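Local coordinates for protein ornithine carbamoyltransferase (Campylobacter jejuni subsp. jejuni, PDB 3TPF) that reversibly transfers the carbamoyl group of carbamoyl phosphate to L-ornithine, yielding L-citrulline and phosphate in the first step of arginine synthesis from ornithine, at residues 9-14 / 297-302; 19-24 / 135-140; 25-30 / 289-294; 149-152 / 158-161. All blocks are in the same frame, centred on the assembly; numbering follows the deposited sequence.

Contact 1 (9-14 / 297-302); sequences RDFSKE and LCFLDN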
loop_
_atom_site.group_PDB
_atom_site.type_symbol
_atom_site.label_atom_id
_atom_site.label_comp_id
_atom_site.label_asym_id
_atom_site.label_seq_id
_atom_site.Cartn_x
_atom_site.Cartn_y
_atom_site.Cartn_z
ATOM N N ARG B 9 17.290 17.138 19.196
ATOM C CA ARG B 9 18.466 17.969 19.472
ATOM C C ARG B 9 18.342 19.314 18.835
ATOM O O ARG B 9 18.883 20.265 19.325
ATOM C CB ARG B 9 19.725 17.346 18.919
ATOM C CG ARG B 9 20.318 16.290 19.822
ATOM C CD ARG B 9 21.483 15.624 19.163
ATOM N NE ARG B 9 22.606 16.504 19.112
ATOM C CZ ARG B 9 23.857 16.091 18.952
ATOM N NH1 ARG B 9 24.142 14.795 18.821
ATOM N NH2 ARG B 9 24.845 16.986 18.929
ATOM N N ASP B 10 17.662 19.376 17.704
ATOM C CA ASP B 10 17.516 20.613 16.949
ATOM C C ASP B 10 16.397 21.519 17.454
ATOM O O ASP B 10 16.046 22.480 16.789
ATOM C CB ASP B 10 17.287 20.298 15.461
ATOM C CG ASP B 10 18.489 19.598 14.799
ATOM O OD1 ASP B 10 19.672 19.863 15.175
ATOM O OD2 ASP B 10 18.257 18.798 13.863
ATOM N N PHE B 11 15.788 21.201 18.585
ATOM C CA PHE B 11 14.653 21.997 19.082
ATOM C C PHE B 11 14.790 22.499 20.514
ATOM O O PHE B 11 15.614 21.990 21.292
ATOM C CB PHE B 11 13.374 21.252 18.911
ATOM C CG PHE B 11 13.101 20.923 17.489
ATOM C CD1 PHE B 11 13.698 19.807 16.904
ATOM C CD2 PHE B 11 12.319 21.767 16.715
ATOM C CE1 PHE B 11 13.489 19.520 15.615
ATOM C CE2 PHE B 11 12.116 21.491 15.385
ATOM C CZ PHE B 11 12.706 20.367 14.854
ATOM N N SER B 12 14.055 23.574 20.803
ATOM C CA SER B 12 14.116 24.201 22.101
ATOM C C SER B 12 13.101 23.566 23.019
ATOM O O SER B 12 12.106 22.956 22.597
ATOM C CB SER B 12 13.824 25.674 22.025
ATOM O OG SER B 12 12.493 25.928 21.618
ATOM N N LYS B 13 13.400 23.659 24.295
ATOM C CA LYS B 13 12.475 23.282 25.355
ATOM C C LYS B 13 11.065 23.764 24.992
ATOM O O LYS B 13 10.101 23.030 25.061
ATOM C CB LYS B 13 12.929 23.922 26.668
ATOM C CG LYS B 13 12.158 23.471 27.878
ATOM C CD LYS B 13 12.403 24.278 29.142
ATOM C CE LYS B 13 11.461 23.788 30.278
ATOM N NZ LYS B 13 11.606 24.398 31.644
ATOM N N GLU B 14 10.972 25.029 24.622
ATOM C CA GLU B 14 9.686 25.659 24.313
ATOM C C GLU B 14 9.027 25.022 23.083
ATOM O O GLU B 14 7.845 24.759 23.054
ATOM C CB GLU B 14 9.876 27.140 24.064
ATOM C CG GLU B 14 10.217 27.943 25.305
ATOM C CD GLU B 14 11.710 27.900 25.721
ATOM O OE1 GLU B 14 12.634 27.698 24.853
ATOM O OE2 GLU B 14 11.940 28.104 26.956
ATOM N N LEU B 297 3.605 17.473 12.269
ATOM C CA LEU B 297 3.295 17.806 10.894
ATOM C C LEU B 297 2.681 19.245 10.814
ATOM O O LEU B 297 3.121 20.006 9.921
ATOM C CB LEU B 297 2.305 16.850 10.284
ATOM C CG LEU B 297 2.641 15.405 10.037
ATOM C CD1 LEU B 297 1.285 14.756 9.608
ATOM C CD2 LEU B 297 3.783 15.195 9.046
ATOM N N CYS B 298 1.803 19.665 11.718
ATOM C CA CYS B 298 1.342 21.063 11.588
ATOM C C CYS B 298 2.511 22.020 11.731
ATOM O O CYS B 298 2.547 23.125 11.136
ATOM C CB CYS B 298 0.200 21.444 12.570
ATOM S SG CYS B 298 -1.273 20.378 12.368
ATOM N N PHE B 299 3.397 21.643 12.622
ATOM C CA PHE B 299 4.460 22.519 13.025
ATOM C C PHE B 299 5.414 22.703 11.872
ATOM O O PHE B 299 5.761 23.833 11.550
ATOM C CB PHE B 299 5.179 21.935 14.184
ATOM C CG PHE B 299 6.479 22.593 14.492
ATOM C CD1 PHE B 299 6.529 23.749 15.226
ATOM C CD2 PHE B 299 7.687 22.020 14.086
ATOM C CE1 PHE B 299 7.751 24.383 15.520
ATOM C CE2 PHE B 299 8.926 22.638 14.415
ATOM C CZ PHE B 299 8.951 23.823 15.127
ATOM N N LEU B 300 5.848 21.593 11.253
ATOM C CA LEU B 300 6.736 21.640 10.096
ATOM C C LEU B 300 6.060 22.361 8.902
ATOM O O LEU B 300 6.749 22.938 8.063
ATOM C CB LEU B 300 7.186 20.259 9.624
ATOM C CG LEU B 300 8.068 19.418 10.546
ATOM C CD1 LEU B 300 8.066 17.971 10.087
ATOM C CD2 LEU B 300 9.460 19.976 10.816
ATOM N N ASP B 301 4.737 22.346 8.825
ATOM C CA ASP B 301 4.050 23.035 7.718
ATOM C C ASP B 301 4.270 24.529 7.817
ATOM O O ASP B 301 4.377 25.215 6.814
ATOM C CB ASP B 301 2.571 22.732 7.746
ATOM C CG ASP B 301 1.846 23.271 6.541
ATOM O OD1 ASP B 301 2.224 22.852 5.413
ATOM O OD2 ASP B 301 0.878 24.067 6.698
ATOM N N ASN B 302 4.298 25.029 9.043
ATOM C CA ASN B 302 4.495 26.490 9.330
ATOM C C ASN B 302 5.939 26.991 9.278
ATOM O O ASN B 302 6.165 28.176 9.314
ATOM C CB ASN B 302 3.924 26.882 10.715
ATOM C CG ASN B 302 2.409 26.771 10.795
ATOM O OD1 ASN B 302 1.720 27.776 10.854
ATOM N ND2 ASN B 302 1.895 25.558 10.854
#

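Contact 2 (19-24 / 135-140); sequences LVNHAS and TIKEWN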
loop_
_atom_site.group_PDB
_atom_site.type_symbol
_atom_site.label_atom_id
_atom_site.label_comp_id
_atom_site.label_asym_id
_atom_site.label_seq_id
_atom_site.Cartn_x
_atom_site.Cartn_y
_atom_site.Cartn_z
ATOM N N LEU B 19 4.732 21.367 21.062
ATOM C CA LEU B 19 4.303 20.235 20.269
ATOM C C LEU B 19 3.398 19.307 21.089
ATOM O O LEU B 19 2.299 18.904 20.700
ATOM C CB LEU B 19 5.491 19.439 19.760
ATOM C CG LEU B 19 6.243 19.907 18.488
ATOM C CD1 LEU B 19 7.398 18.975 18.148
ATOM C CD2 LEU B 19 5.274 20.031 17.315
ATOM N N VAL B 20 3.835 19.016 22.286
ATOM C CA VAL B 20 3.007 18.272 23.210
ATOM C C VAL B 20 1.669 18.993 23.484
ATOM O O VAL B 20 0.620 18.362 23.523
ATOM C CB VAL B 20 3.746 18.006 24.519
ATOM C CG1 VAL B 20 2.708 17.611 25.540
ATOM C CG2 VAL B 20 4.844 16.943 24.347
ATOM N N ASN B 21 1.702 20.283 23.713
ATOM C CA ASN B 21 0.442 20.956 24.050
ATOM C C ASN B 21 -0.496 20.965 22.891
ATOM O O ASN B 21 -1.714 20.953 23.030
ATOM C CB ASN B 21 0.622 22.420 24.505
ATOM C CG ASN B 21 1.307 22.537 25.847
ATOM O OD1 ASN B 21 1.392 21.574 26.668
ATOM N ND2 ASN B 21 1.771 23.750 26.115
ATOM N N HIS B 22 0.084 21.029 21.707
ATOM C CA HIS B 22 -0.747 21.113 20.533
ATOM C C HIS B 22 -1.409 19.730 20.338
ATOM O O HIS B 22 -2.602 19.657 20.049
ATOM C CB HIS B 22 0.082 21.507 19.314
ATOM C CG HIS B 22 -0.749 21.851 18.114
ATOM N ND1 HIS B 22 -2.069 22.209 18.223
ATOM C CD2 HIS B 22 -0.463 21.876 16.794
ATOM C CE1 HIS B 22 -2.575 22.428 17.026
ATOM N NE2 HIS B 22 -1.620 22.237 16.142
ATOM N N ALA B 23 -0.593 18.690 20.505
ATOM C CA ALA B 23 -1.043 17.298 20.388
ATOM C C ALA B 23 -2.280 17.139 21.253
ATOM O O ALA B 23 -3.321 16.642 20.858
ATOM C CB ALA B 23 0.057 16.315 20.796
ATOM N N SER B 24 -2.165 17.672 22.428
ATOM C CA SER B 24 -3.190 17.561 23.387
ATOM C C SER B 24 -4.457 18.278 22.928
ATOM O O SER B 24 -5.548 17.774 23.093
ATOM C CB SER B 24 -2.671 18.174 24.680
ATOM O OG SER B 24 -3.357 17.677 25.785
ATOM N N THR B 135 2.408 11.356 27.032
ATOM C CA THR B 135 1.753 10.371 27.901
ATOM C C THR B 135 2.011 10.650 29.367
ATOM O O THR B 135 1.130 10.575 30.194
ATOM C CB THR B 135 2.169 8.946 27.560
ATOM O OG1 THR B 135 1.761 8.661 26.211
ATOM C CG2 THR B 135 1.454 8.033 28.493
ATOM N N ILE B 136 3.245 11.031 29.627
ATOM C CA ILE B 136 3.657 11.461 30.947
ATOM C C ILE B 136 2.817 12.654 31.434
ATOM O O ILE B 136 2.374 12.701 32.568
ATOM C CB ILE B 136 5.137 11.859 30.964
ATOM C CG1 ILE B 136 6.016 10.617 30.753
ATOM C CG2 ILE B 136 5.455 12.532 32.279
ATOM C CD1 ILE B 136 7.438 10.962 30.448
ATOM N N LYS B 137 2.542 13.562 30.528
ATOM C CA LYS B 137 1.740 14.719 30.856
ATOM C C LYS B 137 0.294 14.313 31.124
ATOM O O LYS B 137 -0.354 14.806 32.030
ATOM C CB LYS B 137 1.861 15.741 29.730
ATOM C CG LYS B 137 1.141 17.052 29.919
ATOM C CD LYS B 137 1.753 18.168 29.034
ATOM C CE LYS B 137 1.118 19.569 29.325
ATOM N NZ LYS B 137 -0.137 19.963 28.579
ATOM N N GLU B 138 -0.205 13.376 30.335
ATOM C CA GLU B 138 -1.584 12.882 30.511
ATOM C C GLU B 138 -1.791 12.136 31.804
ATOM O O GLU B 138 -2.874 12.128 32.366
ATOM C CB GLU B 138 -1.985 11.939 29.378
ATOM C CG GLU B 138 -3.080 12.453 28.432
ATOM C CD GLU B 138 -3.663 11.332 27.559
ATOM O OE1 GLU B 138 -4.806 11.594 27.109
ATOM O OE2 GLU B 138 -3.016 10.219 27.325
ATOM N N TRP B 139 -0.739 11.516 32.286
ATOM C CA TRP B 139 -0.854 10.733 33.502
ATOM C C TRP B 139 -0.419 11.539 34.715
ATOM O O TRP B 139 -0.058 10.994 35.760
ATOM C CB TRP B 139 -0.112 9.426 33.362
ATOM C CG TRP B 139 -0.923 8.506 32.490
ATOM C CD1 TRP B 139 -1.215 8.655 31.115
ATOM C CD2 TRP B 139 -1.579 7.311 32.884
ATOM N NE1 TRP B 139 -1.987 7.605 30.653
ATOM C CE2 TRP B 139 -2.222 6.769 31.705
ATOM C CE3 TRP B 139 -1.668 6.633 34.085
ATOM C CZ2 TRP B 139 -2.957 5.640 31.734
ATOM C CZ3 TRP B 139 -2.387 5.501 34.121
ATOM C CH2 TRP B 139 -3.043 4.991 32.950
ATOM N N ASN B 140 -0.459 12.850 34.546
ATOM C CA ASN B 140 -0.103 13.784 35.591
ATOM C C ASN B 140 1.191 13.400 36.349
ATOM O O ASN B 140 1.229 13.438 37.541
ATOM C CB ASN B 140 -1.242 13.909 36.562
ATOM C CG ASN B 140 -2.498 14.337 35.882
ATOM O OD1 ASN B 140 -2.613 15.466 35.417
ATOM N ND2 ASN B 140 -3.454 13.436 35.804
#

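Contact 3 (25-30 / 289-294); sequences ELKKEP and RLYVVK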
loop_
_atom_site.group_PDB
_atom_site.type_symbol
_atom_site.label_atom_id
_atom_site.label_comp_id
_atom_site.label_asym_id
_atom_site.label_seq_id
_atom_site.Cartn_x
_atom_site.Cartn_y
_atom_site.Cartn_z
ATOM N N GLU B 25 -4.308 19.471 22.401
ATOM C CA GLU B 25 -5.459 20.225 21.865
ATOM C C GLU B 25 -6.143 19.418 20.768
ATOM O O GLU B 25 -7.366 19.361 20.675
ATOM C CB GLU B 25 -5.032 21.590 21.288
ATOM C CG GLU B 25 -4.930 22.735 22.308
ATOM C CD GLU B 25 -3.887 23.806 21.913
ATOM O OE1 GLU B 25 -3.506 24.611 22.788
ATOM O OE2 GLU B 25 -3.460 23.863 20.711
ATOM N N LEU B 26 -5.316 18.782 19.948
ATOM C CA LEU B 26 -5.827 18.054 18.772
ATOM C C LEU B 26 -6.554 16.786 19.207
ATOM O O LEU B 26 -7.570 16.388 18.616
ATOM C CB LEU B 26 -4.709 17.725 17.786
ATOM C CG LEU B 26 -4.235 18.899 16.937
ATOM C CD1 LEU B 26 -2.949 18.469 16.214
ATOM C CD2 LEU B 26 -5.346 19.324 15.973
ATOM N N LYS B 27 -6.016 16.162 20.238
ATOM C CA LYS B 27 -6.667 14.979 20.803
ATOM C C LYS B 27 -8.019 15.373 21.352
ATOM O O LYS B 27 -9.003 14.710 21.119
ATOM C CB LYS B 27 -5.850 14.320 21.893
ATOM C CG LYS B 27 -6.550 13.153 22.563
ATOM C CD LYS B 27 -5.531 12.223 23.223
ATOM C CE LYS B 27 -6.094 11.195 24.219
ATOM N NZ LYS B 27 -5.064 10.082 24.511
ATOM N N LYS B 28 -8.068 16.519 21.978
ATOM C CA LYS B 28 -9.364 17.009 22.544
ATOM C C LYS B 28 -10.340 17.380 21.419
ATOM O O LYS B 28 -11.507 17.015 21.463
ATOM C CB LYS B 28 -9.202 18.209 23.515
ATOM N N GLU B 29 -9.842 18.151 20.455
ATOM C CA GLU B 29 -10.669 18.758 19.378
ATOM C C GLU B 29 -9.986 18.619 18.033
ATOM O O GLU B 29 -9.237 19.503 17.601
ATOM C CB GLU B 29 -10.988 20.241 19.637
ATOM C CG GLU B 29 -12.141 20.694 18.765
ATOM C CD GLU B 29 -12.245 22.203 18.600
ATOM O OE1 GLU B 29 -12.635 22.896 19.585
ATOM O OE2 GLU B 29 -12.003 22.694 17.465
ATOM N N PRO B 30 -10.216 17.487 17.371
ATOM C CA PRO B 30 -9.575 17.225 16.074
ATOM C C PRO B 30 -9.997 18.229 15.008
ATOM O O PRO B 30 -11.149 18.606 14.958
ATOM C CB PRO B 30 -10.060 15.817 15.707
ATOM C CG PRO B 30 -10.579 15.226 16.959
ATOM C CD PRO B 30 -11.004 16.340 17.847
ATOM N N ARG B 289 1.163 8.337 20.021
ATOM C CA ARG B 289 1.993 8.744 18.875
ATOM C C ARG B 289 1.246 9.450 17.723
ATOM O O ARG B 289 1.806 10.236 16.983
ATOM C CB ARG B 289 2.657 7.519 18.244
ATOM C CG ARG B 289 3.866 7.899 17.474
ATOM C CD ARG B 289 5.148 7.306 18.104
ATOM N NE ARG B 289 5.923 6.748 16.997
ATOM C CZ ARG B 289 5.937 5.469 16.660
ATOM N NH1 ARG B 289 6.562 5.107 15.544
ATOM N NH2 ARG B 289 5.348 4.541 17.445
ATOM N N LEU B 290 -0.032 9.120 17.586
ATOM C CA LEU B 290 -0.872 9.762 16.604
ATOM C C LEU B 290 -0.884 11.260 16.799
ATOM O O LEU B 290 -0.659 12.012 15.889
ATOM C CB LEU B 290 -2.291 9.232 16.690
ATOM C CG LEU B 290 -3.298 9.919 15.750
ATOM C CD1 LEU B 290 -2.705 9.657 14.382
ATOM C CD2 LEU B 290 -4.719 9.417 15.855
ATOM N N TYR B 291 -1.162 11.691 18.003
ATOM C CA TYR B 291 -1.527 13.116 18.266
ATOM C C TYR B 291 -0.291 13.956 18.117
ATOM O O TYR B 291 -0.318 15.106 17.756
ATOM C CB TYR B 291 -2.159 13.267 19.642
ATOM C CG TYR B 291 -3.310 12.323 19.800
ATOM C CD1 TYR B 291 -4.491 12.541 19.137
ATOM C CD2 TYR B 291 -3.192 11.155 20.561
ATOM C CE1 TYR B 291 -5.539 11.660 19.254
ATOM C CE2 TYR B 291 -4.260 10.270 20.679
ATOM C CZ TYR B 291 -5.432 10.540 20.033
ATOM O OH TYR B 291 -6.519 9.698 20.110
ATOM N N VAL B 292 0.795 13.316 18.407
ATOM C CA VAL B 292 2.110 13.949 18.478
ATOM C C VAL B 292 2.654 14.114 17.057
ATOM O O VAL B 292 3.105 15.172 16.660
ATOM C CB VAL B 292 3.013 13.127 19.461
ATOM C CG1 VAL B 292 4.422 13.134 19.032
ATOM C CG2 VAL B 292 2.901 13.708 20.894
ATOM N N VAL B 293 2.520 13.074 16.261
ATOM C CA VAL B 293 2.823 13.232 14.831
ATOM C C VAL B 293 1.915 14.330 14.178
ATOM O O VAL B 293 2.390 15.186 13.425
ATOM C CB VAL B 293 2.769 11.928 14.079
ATOM C CG1 VAL B 293 2.826 12.193 12.561
ATOM C CG2 VAL B 293 3.988 11.031 14.594
ATOM N N LYS B 294 0.649 14.348 14.526
ATOM C CA LYS B 294 -0.210 15.465 14.059
ATOM C C LYS B 294 0.355 16.833 14.326
ATOM O O LYS B 294 0.524 17.660 13.418
ATOM C CB LYS B 294 -1.567 15.360 14.654
ATOM C CG LYS B 294 -2.466 14.384 13.919
ATOM C CD LYS B 294 -3.633 14.009 14.787
ATOM C CE LYS B 294 -5.012 14.074 14.066
ATOM N NZ LYS B 294 -6.141 13.971 15.017
#

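Contact 4 (149-152 / 158-161); sequences VAFI and MCNS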
loop_
_atom_site.group_PDB
_atom_site.type_symbol
_atom_site.label_atom_id
_atom_site.label_comp_id
_atom_site.label_asym_id
_atom_site.label_seq_id
_atom_site.Cartn_x
_atom_site.Cartn_y
_atom_site.Cartn_z
ATOM N N VAL B 149 12.492 10.794 35.809
ATOM C CA VAL B 149 12.468 9.631 34.904
ATOM C C VAL B 149 13.654 8.682 34.991
ATOM O O VAL B 149 14.778 9.080 35.121
ATOM C CB VAL B 149 12.458 10.087 33.445
ATOM C CG1 VAL B 149 12.623 8.881 32.552
ATOM C CG2 VAL B 149 11.181 10.838 33.150
ATOM N N ALA B 150 13.369 7.411 34.892
ATOM C CA ALA B 150 14.403 6.390 34.829
ATOM C C ALA B 150 14.345 5.711 33.496
ATOM O O ALA B 150 13.296 5.219 33.091
ATOM C CB ALA B 150 14.181 5.344 35.904
ATOM N N PHE B 151 15.472 5.597 32.832
ATOM C CA PHE B 151 15.511 4.793 31.610
ATOM C C PHE B 151 16.366 3.579 31.821
ATOM O O PHE B 151 17.528 3.700 32.172
ATOM C CB PHE B 151 16.073 5.565 30.436
ATOM C CG PHE B 151 16.170 4.736 29.195
ATOM C CD1 PHE B 151 15.164 4.769 28.245
ATOM C CD2 PHE B 151 17.238 3.881 28.997
ATOM C CE1 PHE B 151 15.234 4.010 27.114
ATOM C CE2 PHE B 151 17.322 3.112 27.862
ATOM C CZ PHE B 151 16.324 3.176 26.925
ATOM N N ILE B 152 15.792 2.404 31.613
ATOM C CA ILE B 152 16.553 1.155 31.809
ATOM C C ILE B 152 16.642 0.327 30.543
ATOM O O ILE B 152 15.622 -0.066 29.987
ATOM C CB ILE B 152 15.955 0.235 32.863
ATOM C CG1 ILE B 152 16.138 0.791 34.272
ATOM C CG2 ILE B 152 16.694 -1.080 32.758
ATOM C CD1 ILE B 152 15.217 1.963 34.571
HETATM N N MSE B 158 16.587 4.874 21.462
HETATM C CA MSE B 158 15.591 5.321 22.481
HETATM C C MSE B 158 16.267 5.981 23.676
HETATM O O MSE B 158 15.788 6.996 24.228
HETATM C CB MSE B 158 14.802 4.137 23.029
HETATM C CG MSE B 158 13.601 3.836 22.176
HETATM SE SE MSE B 158 12.337 5.336 22.120
HETATM C CE MSE B 158 11.839 5.463 24.043
ATOM N N CYS B 159 17.408 5.419 24.055
ATOM C CA CYS B 159 18.218 5.934 25.149
ATOM C C CYS B 159 18.761 7.298 24.818
ATOM O O CYS B 159 18.703 8.237 25.614
ATOM C CB CYS B 159 19.395 4.971 25.419
ATOM S SG CYS B 159 20.522 5.553 26.665
ATOM N N ASN B 160 19.335 7.382 23.625
ATOM C CA ASN B 160 19.866 8.621 23.119
ATOM C C ASN B 160 18.800 9.730 23.148
ATOM O O ASN B 160 19.018 10.827 23.633
ATOM C CB ASN B 160 20.277 8.461 21.678
ATOM C CG ASN B 160 21.446 7.587 21.495
ATOM O OD1 ASN B 160 22.349 7.522 22.326
ATOM N ND2 ASN B 160 21.493 6.969 20.337
ATOM N N SER B 161 17.656 9.425 22.593
ATOM C CA SER B 161 16.637 10.417 22.464
ATOM C C SER B 161 16.052 10.780 23.815
ATOM O O SER B 161 15.721 11.964 24.053
ATOM C CB SER B 161 15.547 9.938 21.542
ATOM O OG SER B 161 16.029 9.830 20.221
#

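Contact 1 (9-14 / 297-302)
The backbones carrying F11 and F299 stay well apart, with 11.9 Å between F11 CA and F299 CA, the nearest alpha carbons of 9-14 and 297-302, and the two phenyl rings span the distance between them. Both side chains leave their backbones toward the opposite segment. The rings touch along their rims: F11 CE2 comes to 3.5 Å from F299 CE2 and to 3.9 Å from F299 CZ. Their centroids are 5.9 Å apart and their planes are inclined at 63°, so this is not a stack but a small apolar touch between side chains that run antiparallel past one another. F299 reaches across because its CG stands anti to the backbone N (chi1 167°), whereas in F11 the CG lies beside the N. In fold terms, the contact brings the chain leading into helix 13-28 up to residues 297-302 of helix 279-302, the long C-terminal helix that returns to the carbamoyl phosphate domain in the carbamoyltransferase family. S12 is the N-cap of helix 13-28, and its OG accepts the backbone N-H of E15. F11 also meets the ring of F5 and has a cation-pi partner in K3, while F299 packs on E15 and L19.

Contact 2 (19-24 / 135-140)
K137 and N21 are joined by the one hydrogen bond between 19-24 and 135-140, a bridge between two helices of the carbamoyl phosphate domain, 13-28 and 126-138. K137 NZ donates to N21 OD1 over 2.9 Å. The ammonium group does not lie in the plane of the amide: it is tilted 35° from it, and the C=O...N angle is 144°. The lysine chain runs outward from its helix with CG anti to the backbone N, continues extended, and turns only at its last torsion, chi4 -87°, which swings NZ onto the asparagine oxygen. The two side chains meet at about a right angle, and K137 CE lies 3.3 Å from N21 OD1. Nearer the helix than this polar tip, V20 CG1 rests on the lysine's aliphatic part, 3.7 Å from K137 CD; this is the branch of V20 anti to its backbone N.

Around these groups, V20 also packs on L133, while A23 and S24 lie against F134, so V20, A23 and S24 of helix 13-28 all pack against helix 126-138. On a different side of helix 126-138, both E138 and T135 engage the amide of N288 in helix 279-302. Helix 126-138 itself closes with a Schellman motif, in which N140, with positive phi, is the C' residue. There K141 N bonds to I136 O, and N140 N reaches K137 O at 3.2 Å.

Contact 3 (25-30 / 289-294)
The K27 side chain lies over one face of the Y291 ring, in a CH-pi contact that joins the last turn of helix 13-28 to the C-terminal helix 279-302, one of the two helices that connect the domains of the carbamoyltransferase fold. Two torsions arrange it. K27 has CG anti to its backbone N (chi1 176°) and stays extended beyond, so its methylenes run obliquely over the ring instead of meeting it end on. Y291 has CG beside its N (chi1 -54°), which turns its ring toward the lysine. K27 CD stands 3.6 Å from the centroid of the Y291 ring, 18° off the normal, with its shortest approach to Y291 CE2, while K27 CB lies 3.6 Å from Y291 CD1 on the side of the ring nearer the backbone. The aliphatic chain makes the CH-pi contact, while K27 NZ, near the CE2 side of the ring, bonds to N288 and forms salt bridges with E284 and E138, partners on helices 126-138 and 279-302.

A second pair, one residue back on helix 13-28 and one turn on in helix 279-302, is L26 and K294. The K294 chain bends at chi3, and its NZ forms a salt bridge with E60 of helix 48-60. Its first methylene faces the leucine: L26 CD1 lies 3.7 Å from K294 CB.

Contact 4 (149-152 / 158-161)
An alpha carbon lies over a face of the F151 ring: C159 CA sits 4.0 Å from the centroid of the F151 ring and 20° off its normal, in a CH-pi contact. The alpha carbon lies toward the rim rather than over the middle, and F151 CZ is 3.8 Å from both C159 CA and C159 N. The strand residue reaches the helix because its CG is anti to the backbone N (chi1 178°), sending the ring outward toward 158-161.

Besides this touch, C159 contributes its side chain as well. Its CB lies 3.7 Å from F151 CE2, and its sulfur, itself anti to the backbone N, stands obliquely to the ring with C159 SG 4.8 Å from the F151 centroid, a cysteine sulfur-aromatic contact. At the CE1 position of the rim, F151 CE1 comes to 4.1 Å from M158 CB, where M158 is a selenomethionine whose chain bends at chi2 and chi3; its side chain also packs on D132, Q128 and D221. The backbone N of C159 is bonded to N156 OD1 in the turn before the helix. F151 also packs on I219 of the neighbouring strand 217-220. All three residues are buried, and the arrangement is that of a beta-alpha-beta unit, strand 148-152, helix 157-169 and strand 172-176, in the Rossmann-like ornithine-binding domain.

In the fold
Contacts 1, 2 and 3 share helix 13-28, contact 1 just before its start, contact 2 in its middle and contact 3 at its end. Contacts 1 and 3 also share helix 279-302, and their centres lie about 15 Å apart. Contacts 2 and 3 are the closest pair, about 9 Å between centres, and are joined directly, A23 packing on Y291 and V292. Contact 1 reaches contact 2 through F299 and L19. Contact 4 stands apart in the other domain, about 24 Å from contact 3, centre to centre, yet it is near the predicted substrate site: the M158 side chain is about 3 Å from that of D221 and about 4 Å from that of Q128, while contact 3 holds R289, itself predicted to bind carbamoyl phosphate.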